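Local coordinates for probable glutamine-binding lipoprotein GlnH (GLNBP) (Mycobacterium tuberculosis, PDB 6H20) that binds amino acids, here asparagine, as a solute-binding lipoprotein, and probably senses aspartate so as to regulate protein kinase G and glutamate metabolism, at residues Leu16-Ser21 / Ile176-Pro181; Asp26-Leu31 / Thr282-Asp287; Leu53-Asp58 / Ile117-Met122; Asn142-Ala147 / Leu223-Pro228; Thr262-Tyr267 / Gly275-Pro280. One frame throughout, in Å; residues are numbered along the deposited sequence.

From the N terminus, 16-21 opens interaction 1 and 26-31 opens interaction 2. Interaction 3 (53-58 with 117-122) closes first, a loop nested inside both. Segment 142-147 then opens interaction 4 before 176-181 closes interaction 1, so these two cross; interaction 1 also crosses interaction 2. Interaction 4 closes at 223-228, and interaction 5 follows it in series as a short loop. Segment 282-287 finally closes interaction 2, enclosing interactions 3, 4 and 5. Interactions 3 and 4 reach the same mixed sheet, about 25 Å apart between centres. Interaction 1 lays the N-terminal loop on the turn after helix 171-176, interaction 2 pairs the N-terminal extension with the C-terminal tail, and interaction 5 folds that tail onto helix 262-270.

Interaction 1 of 5, residues Leu16-Ser21 / Ile176-Pro181; sequences LPPDSS and IREIAP
L16 and E178 bring their CA atoms to 4.7 Å, and a single backbone hydrogen bond joins the two segments, from L16 N to R177 O at 2.8 Å with 168° at the hydrogen. The acceptor lies within the type I turn that runs from I176 to I179. A second, weaker backbone tie is the CA-H...O contact between E178 CA and L16 O, 3.4 Å. Among the side chains, the R177 chain bends at chi2 (-88°) and chi3 (-73°), which curls its guanidinium back beneath L16. The leucine lies over one face of that group, near its rim, with L16 CG 3.5 Å from R177 NH2. On the same side chain, NH1 donates to the carbonyl of P14. E178 runs out extended beyond CG, and its carboxylate comes alongside the ring of P18, E178 OE1 standing 3.9 Å from P18 CB. The charged end is held by R174 through a salt bridge at OE2, and R174 also donates to P17 O. The contact thus lays the proline-rich N-terminal loop, on the protein surface, over the turn between helix 171-176 and strand 184-188, with R174 of that helix supporting the loop and I185 of that strand touching R177.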
# COMPACT_ATOMS: atom_id res chain seq x y z
N LEU A 16 5.35 11.06 -19.59
CA LEU A 16 4.16 10.37 -20.04
C LEU A 16 2.96 11.30 -19.89
O LEU A 16 2.90 12.10 -18.95
CB LEU A 16 3.93 9.13 -19.19
CG LEU A 16 4.93 7.98 -19.34
CD1 LEU A 16 4.67 6.91 -18.28
CD2 LEU A 16 4.86 7.39 -20.74
N PRO A 17 1.99 11.22 -20.80
CA PRO A 17 0.79 12.04 -20.64
C PRO A 17 -0.05 11.50 -19.49
O PRO A 17 -0.04 10.30 -19.20
CB PRO A 17 0.07 11.88 -21.98
CG PRO A 17 0.66 10.67 -22.64
CD PRO A 17 1.85 10.20 -21.85
N PRO A 18 -0.77 12.37 -18.79
CA PRO A 18 -1.76 11.87 -17.83
C PRO A 18 -2.87 11.17 -18.60
O PRO A 18 -3.42 11.72 -19.55
CB PRO A 18 -2.27 13.13 -17.12
CG PRO A 18 -1.60 14.30 -17.80
CD PRO A 18 -0.88 13.82 -19.01
N ASP A 19 -3.16 9.93 -18.21
CA ASP A 19 -4.08 9.08 -18.95
C ASP A 19 -5.48 9.21 -18.35
O ASP A 19 -5.69 8.86 -17.18
CB ASP A 19 -3.61 7.63 -18.92
CG ASP A 19 -4.49 6.73 -19.76
OD1 ASP A 19 -4.57 6.94 -20.99
OD2 ASP A 19 -5.10 5.80 -19.19
N SER A 20 -6.43 9.69 -19.15
CA SER A 20 -7.78 9.95 -18.69
C SER A 20 -8.70 8.74 -18.76
O SER A 20 -9.83 8.80 -18.26
CB SER A 20 -8.40 11.12 -19.48
OG SER A 20 -8.62 10.76 -20.83
N SER A 21 -8.26 7.64 -19.38
CA SER A 21 -9.03 6.40 -19.35
C SER A 21 -8.80 5.59 -18.08
O SER A 21 -9.33 4.48 -17.96
CB SER A 21 -8.71 5.55 -20.59
OG SER A 21 -7.48 4.87 -20.45
N ILE A 176 5.30 10.14 -11.14
CA ILE A 176 6.51 10.94 -11.35
C ILE A 176 6.91 10.97 -12.82
O ILE A 176 7.50 11.95 -13.30
CB ILE A 176 7.64 10.41 -10.44
CG1 ILE A 176 7.26 10.59 -8.98
CG2 ILE A 176 8.97 11.11 -10.75
CD1 ILE A 176 6.86 11.97 -8.62
N ARG A 177 6.60 9.90 -13.57
CA ARG A 177 6.92 9.88 -15.00
C ARG A 177 6.07 10.85 -15.81
O ARG A 177 6.34 11.03 -17.00
CB ARG A 177 6.76 8.46 -15.54
CG ARG A 177 7.86 7.50 -15.11
CD ARG A 177 9.06 7.56 -16.06
NE ARG A 177 8.74 6.90 -17.33
CZ ARG A 177 8.54 7.55 -18.47
NH1 ARG A 177 8.65 8.87 -18.51
NH2 ARG A 177 8.24 6.88 -19.58
N GLU A 178 5.05 11.48 -15.21
CA GLU A 178 4.26 12.49 -15.88
C GLU A 178 4.87 13.88 -15.78
O GLU A 178 4.46 14.77 -16.53
CB GLU A 178 2.84 12.54 -15.33
CG GLU A 178 2.06 11.27 -15.58
CD GLU A 178 0.72 11.25 -14.87
OE1 GLU A 178 0.31 12.29 -14.32
OE2 GLU A 178 0.09 10.17 -14.86
N ILE A 179 5.83 14.08 -14.89
CA ILE A 179 6.30 15.43 -14.60
C ILE A 179 7.14 15.94 -15.77
O ILE A 179 8.01 15.23 -16.28
CB ILE A 179 7.07 15.46 -13.27
CG1 ILE A 179 6.11 15.14 -12.13
CG2 ILE A 179 7.70 16.82 -13.05
CD1 ILE A 179 6.83 14.88 -10.80
N ALA A 180 6.88 17.18 -16.17
CA ALA A 180 7.56 17.80 -17.31
C ALA A 180 8.07 19.17 -16.88
O ALA A 180 7.28 20.00 -16.39
CB ALA A 180 6.59 17.94 -18.48
N PRO A 181 9.38 19.45 -17.01
CA PRO A 181 10.44 18.52 -17.39
C PRO A 181 10.66 17.46 -16.31
O PRO A 181 10.32 17.71 -15.15
CB PRO A 181 11.69 19.41 -17.51
CG PRO A 181 11.18 20.81 -17.53
CD PRO A 181 9.89 20.82 -16.80

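Interaction 2 of 5, residues Asp26-Leu31 / Thr282-Asp287; sequences DPTASL and TPRYVD
The guanidinium of R284 turns one face to the carboxylate of D26, the two planes 80° apart, while A29 CB sits at its edge. R284 leaves with CG anti to the backbone N and bends at chi3 (-113°), which turns the guanidinium toward D26. The pair is modelled as a salt bridge, but with D26 OD2 and R284 NH1 implausibly close, so the placement of both ends is doubtful. The ring of Y285 meets S30 O at its edge, in plane, and its CE1 approaches L31 O obliquely at 3.6 Å; the phenol oxygen is hydrogen-bonded to E255 of helix 244-259. Behind these groups the backbones form a short, weakly bonded parallel sheet of two strands, 29-30 with 284-285, which joins the N-terminal extension to the C-terminal end of the chain. S30 N donates to R284 O at 2.9 Å and V286 N to S30 O at 2.8 Å, the latter 163° at the hydrogen and in the carbonyl plane. A water bridges the strands, donating a hydrogen bond to T28 O at 2.7 Å and accepting from R284 N at 3.1 Å. V286 divides its two methyls between A29 and L31: CG1 is tight against A29 CB (3.4 Å) and CG2 is 3.7 Å from L31 CD2. D287 OD1 lies 3.6 Å from L31 CA, and D287 OD2 is salt-bridged to R248.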
# COMPACT_ATOMS: atom_id res chain seq x y z
N ASP A 26 -14.01 1.94 -13.21
CA ASP A 26 -14.50 2.18 -11.85
C ASP A 26 -13.80 1.22 -10.90
O ASP A 26 -14.43 0.30 -10.35
CB ASP A 26 -16.02 1.99 -11.79
CG ASP A 26 -16.61 2.41 -10.46
OD1 ASP A 26 -15.90 3.05 -9.65
OD2 ASP A 26 -17.79 2.10 -10.21
N PRO A 27 -12.51 1.41 -10.66
CA PRO A 27 -11.71 0.33 -10.08
C PRO A 27 -12.09 -0.05 -8.66
O PRO A 27 -11.92 -1.21 -8.28
CB PRO A 27 -10.27 0.86 -10.16
CG PRO A 27 -10.44 2.35 -10.12
CD PRO A 27 -11.71 2.64 -10.87
N THR A 28 -12.61 0.89 -7.85
CA THR A 28 -12.77 0.60 -6.43
C THR A 28 -14.03 -0.20 -6.10
O THR A 28 -14.19 -0.60 -4.94
CB THR A 28 -12.75 1.87 -5.59
OG1 THR A 28 -13.85 2.71 -5.96
CG2 THR A 28 -11.43 2.63 -5.79
N ALA A 29 -14.93 -0.43 -7.06
CA ALA A 29 -16.11 -1.24 -6.79
C ALA A 29 -15.73 -2.72 -6.75
O ALA A 29 -15.01 -3.21 -7.62
CB ALA A 29 -17.15 -1.02 -7.88
N SER A 30 -16.23 -3.43 -5.73
CA SER A 30 -15.84 -4.82 -5.50
C SER A 30 -17.08 -5.68 -5.28
O SER A 30 -18.20 -5.23 -5.54
CB SER A 30 -14.85 -4.89 -4.32
OG SER A 30 -14.33 -6.19 -4.11
N LEU A 31 -16.91 -6.91 -4.80
CA LEU A 31 -18.01 -7.87 -4.74
C LEU A 31 -18.69 -7.88 -3.37
O LEU A 31 -18.03 -7.89 -2.33
CB LEU A 31 -17.48 -9.27 -5.04
CG LEU A 31 -16.96 -9.47 -6.46
CD1 LEU A 31 -16.40 -10.87 -6.62
CD2 LEU A 31 -18.07 -9.22 -7.47
N THR A 282 -15.87 4.52 2.45
CA THR A 282 -17.15 3.88 2.19
C THR A 282 -16.98 2.82 1.11
O THR A 282 -16.43 3.11 0.04
CB THR A 282 -18.17 4.93 1.73
OG1 THR A 282 -18.39 5.87 2.80
CG2 THR A 282 -19.49 4.28 1.36
N PRO A 283 -17.42 1.58 1.35
CA PRO A 283 -17.26 0.54 0.33
C PRO A 283 -18.20 0.76 -0.84
O PRO A 283 -19.31 1.28 -0.69
CB PRO A 283 -17.63 -0.74 1.09
CG PRO A 283 -18.60 -0.28 2.15
CD PRO A 283 -18.05 1.07 2.58
N ARG A 284 -17.73 0.36 -2.01
CA ARG A 284 -18.52 0.41 -3.24
C ARG A 284 -18.60 -1.01 -3.80
O ARG A 284 -17.59 -1.71 -3.86
CB ARG A 284 -17.88 1.36 -4.25
CG ARG A 284 -18.56 1.39 -5.60
CD ARG A 284 -17.73 2.15 -6.62
NE ARG A 284 -18.37 3.39 -7.04
CZ ARG A 284 -19.24 3.48 -8.04
NH1 ARG A 284 -19.60 2.39 -8.72
NH2 ARG A 284 -19.77 4.65 -8.35
N TYR A 285 -19.80 -1.42 -4.22
CA TYR A 285 -20.04 -2.77 -4.71
C TYR A 285 -20.56 -2.74 -6.15
O TYR A 285 -21.41 -1.91 -6.49
CB TYR A 285 -21.05 -3.49 -3.81
CG TYR A 285 -20.53 -3.69 -2.41
CD1 TYR A 285 -19.44 -4.52 -2.17
CD2 TYR A 285 -21.12 -3.05 -1.32
CE1 TYR A 285 -18.94 -4.70 -0.89
CE2 TYR A 285 -20.63 -3.23 -0.03
CZ TYR A 285 -19.54 -4.05 0.18
OH TYR A 285 -19.05 -4.24 1.45
N VAL A 286 -20.06 -3.66 -6.97
CA VAL A 286 -20.54 -3.80 -8.35
C VAL A 286 -21.90 -4.47 -8.38
O VAL A 286 -22.68 -4.27 -9.32
CB VAL A 286 -19.55 -4.61 -9.20
CG1 VAL A 286 -18.19 -4.00 -9.17
CG2 VAL A 286 -19.47 -6.05 -8.72
N ASP A 287 -22.20 -5.29 -7.38
CA ASP A 287 -23.39 -6.12 -7.38
C ASP A 287 -24.18 -5.91 -6.10
O ASP A 287 -24.15 -4.82 -5.52
CB ASP A 287 -23.01 -7.60 -7.53
CG ASP A 287 -22.12 -8.11 -6.41
OD1 ASP A 287 -21.47 -7.29 -5.73
OD2 ASP A 287 -22.07 -9.34 -6.23
OXT ASP A 287 -24.86 -6.82 -5.63
O HOH W 1 -14.65 0.10 -2.34

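Interaction 3 of 5, residues Leu53-Asp58 / Ile117-Met122; sequences LIVGLD and IVVKTM. With ASN (asparagine), chain B.
K120 runs alongside the L57 backbone to D58, a course set by its CG standing anti to the backbone N (chi1 -167°). K120 CB lies 4.0 Å from L57 CA and also near G56 O; CG stays beside L57 CA, and K120 CD is still 4.2 Å from L57 CA. At CE the run meets the carboxylate, with K120 CE 3.2 Å from D58 OD2. A bend at chi4 (-40°) then turns K120 NZ to D58 OD2 at 3.1 Å, a salt bridge whose hydrogen bond is weak. The other carboxylate oxygen, OD1, accepts from G60 N and so steadies the aspartate. Backbone bonds set the parallel pairing that brings K120 here: G56 N donates to I117 O at 2.8 Å, nearly straight at 171°, and V119 N to G56 O at 3.1 Å; I117 N to I54 O is weak. V55 and I117 lie side by side on one face, and L53 CD2 packs on I117 CD1. Past K120 the chain presents T121 to the ligand: T121 OG1 donates to OD1 of the bound asparagine at 2.7 Å, and the ligand's N donates to T121 O, also 2.7 Å. R106, S123, R128, T171 and D209 supply further bonds. Strand ends whose loops feed residues into the amino acid pocket are consistent with one lobe of the two-lobed periplasmic binding protein fold, to whose clan this family belongs.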
# COMPACT_ATOMS: atom_id res chain seq x y z
N LEU A 53 -3.48 -18.29 7.34
CA LEU A 53 -3.60 -17.37 6.21
C LEU A 53 -2.21 -16.91 5.80
O LEU A 53 -1.42 -16.48 6.65
CB LEU A 53 -4.43 -16.16 6.64
CG LEU A 53 -4.67 -15.04 5.63
CD1 LEU A 53 -5.62 -15.54 4.54
CD2 LEU A 53 -5.23 -13.79 6.30
N ILE A 54 -1.89 -17.03 4.51
CA ILE A 54 -0.58 -16.63 3.99
C ILE A 54 -0.72 -15.25 3.37
O ILE A 54 -1.49 -15.06 2.42
CB ILE A 54 -0.03 -17.66 2.99
CG1 ILE A 54 0.07 -19.03 3.67
CG2 ILE A 54 1.33 -17.20 2.46
CD1 ILE A 54 0.35 -20.17 2.71
N VAL A 55 0.02 -14.29 3.92
CA VAL A 55 -0.16 -12.87 3.65
C VAL A 55 1.11 -12.33 3.01
O VAL A 55 2.19 -12.46 3.59
CB VAL A 55 -0.46 -12.10 4.94
CG1 VAL A 55 -0.61 -10.59 4.67
CG2 VAL A 55 -1.71 -12.65 5.62
N GLY A 56 0.97 -11.67 1.86
CA GLY A 56 2.10 -11.03 1.20
C GLY A 56 2.24 -9.59 1.66
O GLY A 56 1.28 -8.82 1.62
N LEU A 57 3.45 -9.24 2.08
CA LEU A 57 3.79 -7.89 2.53
C LEU A 57 5.31 -7.84 2.66
O LEU A 57 6.01 -8.74 2.19
CB LEU A 57 3.05 -7.50 3.81
CG LEU A 57 2.95 -8.49 4.98
CD1 LEU A 57 4.32 -8.81 5.59
CD2 LEU A 57 1.99 -7.92 6.04
N ASP A 58 5.83 -6.79 3.29
CA ASP A 58 7.28 -6.71 3.46
C ASP A 58 7.59 -6.11 4.83
O ASP A 58 6.70 -5.96 5.68
CB ASP A 58 7.95 -5.94 2.32
CG ASP A 58 7.75 -4.42 2.41
OD1 ASP A 58 7.09 -3.91 3.34
OD2 ASP A 58 8.26 -3.72 1.52
N ILE A 117 -3.58 -13.55 0.23
CA ILE A 117 -3.89 -12.14 0.06
C ILE A 117 -2.60 -11.34 0.13
O ILE A 117 -1.60 -11.78 0.71
CB ILE A 117 -4.88 -11.60 1.13
CG1 ILE A 117 -4.29 -11.68 2.54
CG2 ILE A 117 -6.21 -12.37 1.05
CD1 ILE A 117 -5.21 -11.12 3.63
N VAL A 118 -2.61 -10.17 -0.51
CA VAL A 118 -1.57 -9.16 -0.34
C VAL A 118 -2.21 -8.01 0.43
O VAL A 118 -3.25 -7.48 0.02
CB VAL A 118 -1.03 -8.67 -1.69
CG1 VAL A 118 -0.17 -7.41 -1.51
CG2 VAL A 118 -0.22 -9.76 -2.38
N VAL A 119 -1.62 -7.65 1.56
CA VAL A 119 -2.00 -6.45 2.30
C VAL A 119 -0.72 -5.65 2.41
O VAL A 119 0.09 -5.85 3.32
CB VAL A 119 -2.61 -6.74 3.68
CG1 VAL A 119 -3.26 -5.47 4.24
CG2 VAL A 119 -3.66 -7.86 3.59
N LYS A 120 -0.48 -4.80 1.41
CA LYS A 120 0.78 -4.06 1.31
C LYS A 120 0.52 -2.80 0.52
O LYS A 120 0.89 -2.70 -0.66
CB LYS A 120 1.86 -4.93 0.64
CG LYS A 120 3.25 -4.31 0.81
CD LYS A 120 4.21 -4.80 -0.26
CE LYS A 120 5.61 -4.19 -0.13
NZ LYS A 120 5.63 -2.74 0.24
N THR A 121 -0.13 -1.84 1.17
CA THR A 121 -0.46 -0.52 0.62
C THR A 121 -0.83 -0.58 -0.87
O THR A 121 -0.37 0.22 -1.68
CB THR A 121 0.68 0.49 0.88
OG1 THR A 121 1.90 0.08 0.23
CG2 THR A 121 0.94 0.65 2.38
N MET A 122 -1.69 -1.52 -1.25
CA MET A 122 -1.81 -1.85 -2.67
C MET A 122 -2.93 -1.04 -3.30
O MET A 122 -4.11 -1.35 -3.13
CB MET A 122 -2.03 -3.35 -2.88
CG MET A 122 -1.78 -3.77 -4.31
SD MET A 122 -1.83 -5.54 -4.45
CE MET A 122 -1.48 -5.72 -6.19
N ASN B . 0.29 2.52 -3.00
CA ASN B . 1.31 2.62 -4.04
C ASN B . 1.19 1.43 -4.98
O ASN B . 2.09 1.18 -5.80
CB ASN B . 2.71 2.69 -3.44
CG ASN B . 3.12 1.40 -2.76
OD1 ASN B . 2.31 0.54 -2.45
ND2 ASN B . 4.41 1.25 -2.57
OXT ASN B . 0.17 0.71 -4.90

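Interaction 4 of 5, residues Asn142-Ala147 / Leu223-Pro228; sequences NQRILA and LHIVGP
An antiparallel pairing in the large mixed sheet joins strand 139-148 to strand 223-226, with I145 facing V226 and A147 facing H224 as hydrogen-bonded pairs, and L146 facing I225 as the non-hydrogen-bonded pair between them. V226 N donates to I145 O at 2.8 Å and H224 N to A147 O at 3.0 Å, each pair answered by the reverse bond. The short strand axes run 147° apart, so the strands are twisted. Beyond the last pair R144 takes over: a bend at chi3 (68°) turns the NE/NH2 side of its guanidinium to G227 O, which NE (2.9 Å) and NH2 (2.8 Å) both grip. Because one oxygen is shared by two N-H groups, both bonds are bent; it also lies about 20° out of the guanidinium plane. One face of that group rests on I225, R144 CZ being 3.8 Å from I225 CG2, and a water links R144 NH2 to I225 O. On the other half of the contact, L146 CD1 nestles against L223 CB at 3.6 Å, the two side chains nearly at right angles; L213 and L216 of helix 210-219 close over L146. The edge of the H224 ring meets A147 O, with CD2 at 3.2 Å. Strand 139-148 pairs also with 232-240, which itself reaches strand 117-118, consistent with the two linking strands that join the lobes of a solute-binding protein of this family.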
# COMPACT_ATOMS: atom_id res chain seq x y z
N ASN A 142 -3.02 9.60 -0.53
CA ASN A 142 -2.78 10.41 -1.71
C ASN A 142 -1.30 10.70 -1.83
O ASN A 142 -0.63 10.99 -0.83
CB ASN A 142 -3.57 11.72 -1.69
CG ASN A 142 -3.89 12.23 -3.09
OD1 ASN A 142 -2.98 12.58 -3.85
ND2 ASN A 142 -5.18 12.24 -3.44
N GLN A 143 -0.80 10.66 -3.07
CA GLN A 143 0.63 10.85 -3.32
C GLN A 143 1.03 12.29 -3.02
O GLN A 143 0.41 13.23 -3.52
CB GLN A 143 0.95 10.51 -4.77
CG GLN A 143 2.45 10.64 -5.09
CD GLN A 143 2.82 9.89 -6.37
OE1 GLN A 143 2.00 9.18 -6.95
NE2 GLN A 143 4.07 10.07 -6.81
N ARG A 144 2.11 12.46 -2.24
CA ARG A 144 2.65 13.79 -1.95
C ARG A 144 4.18 13.73 -2.06
O ARG A 144 4.75 12.79 -2.62
CB ARG A 144 2.14 14.32 -0.60
CG ARG A 144 0.62 14.50 -0.58
CD ARG A 144 0.13 15.18 0.69
NE ARG A 144 0.57 16.57 0.74
CZ ARG A 144 0.50 17.33 1.83
NH1 ARG A 144 -0.01 16.83 2.95
NH2 ARG A 144 0.92 18.59 1.80
N ILE A 145 4.84 14.74 -1.50
CA ILE A 145 6.29 14.90 -1.60
C ILE A 145 6.89 14.97 -0.20
O ILE A 145 6.35 15.63 0.69
CB ILE A 145 6.64 16.18 -2.40
CG1 ILE A 145 6.06 16.14 -3.82
CG2 ILE A 145 8.15 16.40 -2.43
CD1 ILE A 145 6.08 17.49 -4.54
N LEU A 146 8.04 14.31 -0.02
CA LEU A 146 8.80 14.35 1.23
C LEU A 146 10.17 14.96 0.94
O LEU A 146 10.88 14.51 0.03
CB LEU A 146 8.98 12.93 1.78
CG LEU A 146 9.80 12.77 3.06
CD1 LEU A 146 8.97 13.21 4.24
CD2 LEU A 146 10.23 11.31 3.23
N ALA A 147 10.54 15.98 1.70
CA ALA A 147 11.83 16.63 1.50
C ALA A 147 12.37 17.09 2.84
O ALA A 147 11.62 17.20 3.81
CB ALA A 147 11.70 17.83 0.55
N LEU A 223 12.59 15.54 8.18
CA LEU A 223 11.85 15.60 6.93
C LEU A 223 10.42 16.09 7.16
O LEU A 223 9.86 15.96 8.26
CB LEU A 223 11.83 14.23 6.26
CG LEU A 223 13.17 13.51 6.25
CD1 LEU A 223 12.99 12.16 5.57
CD2 LEU A 223 14.21 14.33 5.50
N HIS A 224 9.82 16.64 6.11
CA HIS A 224 8.43 17.07 6.16
C HIS A 224 7.74 16.79 4.83
O HIS A 224 8.38 16.65 3.78
CB HIS A 224 8.25 18.53 6.62
CG HIS A 224 8.77 19.57 5.67
ND1 HIS A 224 8.56 20.92 5.87
CD2 HIS A 224 9.50 19.47 4.53
CE1 HIS A 224 9.13 21.60 4.89
NE2 HIS A 224 9.71 20.74 4.07
N ILE A 225 6.41 16.73 4.88
CA ILE A 225 5.58 16.44 3.72
C ILE A 225 5.04 17.74 3.16
O ILE A 225 4.52 18.58 3.92
CB ILE A 225 4.44 15.49 4.10
CG1 ILE A 225 5.00 14.13 4.55
CG2 ILE A 225 3.47 15.31 2.92
CD1 ILE A 225 3.96 13.21 5.19
N VAL A 226 5.18 17.92 1.85
CA VAL A 226 4.83 19.16 1.17
C VAL A 226 4.05 18.83 -0.09
O VAL A 226 4.00 17.68 -0.55
CB VAL A 226 6.06 20.01 0.83
CG1 VAL A 226 6.85 20.36 2.10
CG2 VAL A 226 6.96 19.29 -0.15
N GLY A 227 3.43 19.86 -0.65
CA GLY A 227 2.84 19.79 -1.97
C GLY A 227 1.39 19.36 -1.98
O GLY A 227 0.82 18.96 -0.96
N PRO A 228 0.77 19.43 -3.15
CA PRO A 228 -0.65 19.09 -3.27
C PRO A 228 -0.84 17.59 -3.35
O PRO A 228 0.10 16.81 -3.49
CB PRO A 228 -1.02 19.74 -4.60
CG PRO A 228 0.22 19.60 -5.42
CD PRO A 228 1.39 19.69 -4.46
O HOH W 2 2.13 20.31 3.64

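Interaction 5 of 5, residues Thr262-Tyr267 / Gly275-Pro280; sequences TWNTLY and GPAPAP
W263 and Y267 carry this contact, each taking a proline of segment 275-280 over a ring face; it is a helix with a proline-rich tail folded back along it. P280 stands over the indole, its CA 3.8 Å from the centroid of the six-membered ring and only 6° off the normal, a CH-pi contact close to the ring axis. P280 CG adds a touch at W263 CE3, 3.7 Å. P278 does the same for Y267 less centrally, its CD 3.8 Å from the phenol centroid and 20° off the normal. The neighbouring ring carbon, P278 CG, reaches W263 CH2, so this one proline bridges the two aromatics. A277 CB leans on Y267 CD1 at 3.6 Å, and G275 O lies in plane at the tyrosine's edge, 3.7 Å from CE1. No hydrogen bond crosses between the segments; CH-pi and apolar contacts do the joining. Further out, CG anti to the backbone N (chi1 -168° in W263, much the same in Y267) directs both rings at the tail. L139 of strand 139-148 touches both rings, and the indole is fixed in rotation by W263 NE1 donating to Y138 O. The spacing of the two rings, one turn apart, is set by the helix itself, where Y267 N donates to W263 O at 2.9 Å.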
# COMPACT_ATOMS: atom_id res chain seq x y z
N THR A 262 -13.17 -1.43 15.05
CA THR A 262 -11.80 -1.92 14.88
C THR A 262 -11.00 -1.04 13.94
O THR A 262 -9.83 -0.74 14.21
CB THR A 262 -11.81 -3.36 14.36
OG1 THR A 262 -12.47 -4.21 15.30
CG2 THR A 262 -10.39 -3.87 14.16
N TRP A 263 -11.60 -0.60 12.83
CA TRP A 263 -10.88 0.27 11.90
C TRP A 263 -10.44 1.55 12.60
O TRP A 263 -9.28 1.97 12.48
CB TRP A 263 -11.76 0.58 10.69
CG TRP A 263 -11.03 1.21 9.56
CD1 TRP A 263 -10.50 0.58 8.49
CD2 TRP A 263 -10.74 2.61 9.40
NE1 TRP A 263 -9.89 1.49 7.65
CE2 TRP A 263 -10.03 2.74 8.18
CE3 TRP A 263 -11.02 3.76 10.14
CZ2 TRP A 263 -9.59 3.97 7.70
CZ3 TRP A 263 -10.58 4.99 9.66
CH2 TRP A 263 -9.87 5.08 8.45
N ASN A 264 -11.34 2.17 13.36
CA ASN A 264 -10.98 3.38 14.09
C ASN A 264 -9.82 3.12 15.05
O ASN A 264 -8.90 3.94 15.17
CB ASN A 264 -12.20 3.88 14.86
CG ASN A 264 -11.92 5.15 15.63
OD1 ASN A 264 -11.88 6.24 15.05
ND2 ASN A 264 -11.71 5.02 16.93
N THR A 265 -9.86 1.98 15.75
CA THR A 265 -8.80 1.63 16.69
C THR A 265 -7.47 1.48 15.97
O THR A 265 -6.43 1.96 16.45
CB THR A 265 -9.19 0.35 17.42
OG1 THR A 265 -10.32 0.62 18.27
CG2 THR A 265 -8.04 -0.18 18.26
N LEU A 266 -7.48 0.84 14.79
CA LEU A 266 -6.25 0.65 14.04
C LEU A 266 -5.70 1.96 13.50
O LEU A 266 -4.48 2.16 13.49
CB LEU A 266 -6.47 -0.36 12.91
CG LEU A 266 -6.79 -1.78 13.37
CD1 LEU A 266 -6.97 -2.68 12.15
CD2 LEU A 266 -5.69 -2.32 14.28
N TYR A 267 -6.57 2.85 13.02
CA TYR A 267 -6.11 4.17 12.59
C TYR A 267 -5.46 4.92 13.74
O TYR A 267 -4.38 5.50 13.59
CB TYR A 267 -7.28 4.99 12.02
CG TYR A 267 -6.82 6.20 11.21
CD1 TYR A 267 -6.44 7.39 11.82
CD2 TYR A 267 -6.75 6.12 9.83
CE1 TYR A 267 -6.01 8.49 11.07
CE2 TYR A 267 -6.32 7.20 9.07
CZ TYR A 267 -5.96 8.37 9.69
OH TYR A 267 -5.54 9.42 8.90
N GLY A 275 -3.37 13.13 11.28
CA GLY A 275 -4.48 13.93 11.73
C GLY A 275 -5.49 13.03 12.40
O GLY A 275 -5.32 11.81 12.48
N PRO A 276 -6.58 13.62 12.90
CA PRO A 276 -7.62 12.81 13.54
C PRO A 276 -8.23 11.84 12.53
O PRO A 276 -8.24 12.10 11.32
CB PRO A 276 -8.64 13.85 14.01
CG PRO A 276 -7.91 15.16 13.99
CD PRO A 276 -6.93 15.05 12.87
N ALA A 277 -8.72 10.73 13.04
CA ALA A 277 -9.21 9.67 12.18
C ALA A 277 -10.40 10.17 11.36
O ALA A 277 -11.30 10.81 11.92
CB ALA A 277 -9.64 8.47 13.03
N PRO A 278 -10.43 9.93 10.06
CA PRO A 278 -11.63 10.20 9.28
C PRO A 278 -12.59 9.03 9.47
O PRO A 278 -12.29 8.07 10.17
CB PRO A 278 -11.10 10.22 7.85
CG PRO A 278 -10.02 9.17 7.87
CD PRO A 278 -9.38 9.28 9.25
N ALA A 279 -13.77 9.15 8.87
CA ALA A 279 -14.62 7.98 8.74
C ALA A 279 -13.89 6.96 7.88
O ALA A 279 -13.08 7.32 7.02
CB ALA A 279 -15.93 8.36 8.05
N PRO A 280 -14.13 5.66 8.10
CA PRO A 280 -13.54 4.67 7.21
C PRO A 280 -14.01 4.90 5.79
O PRO A 280 -15.12 5.43 5.56
CB PRO A 280 -14.08 3.34 7.76
CG PRO A 280 -14.60 3.62 9.11
CD PRO A 280 -14.98 5.07 9.14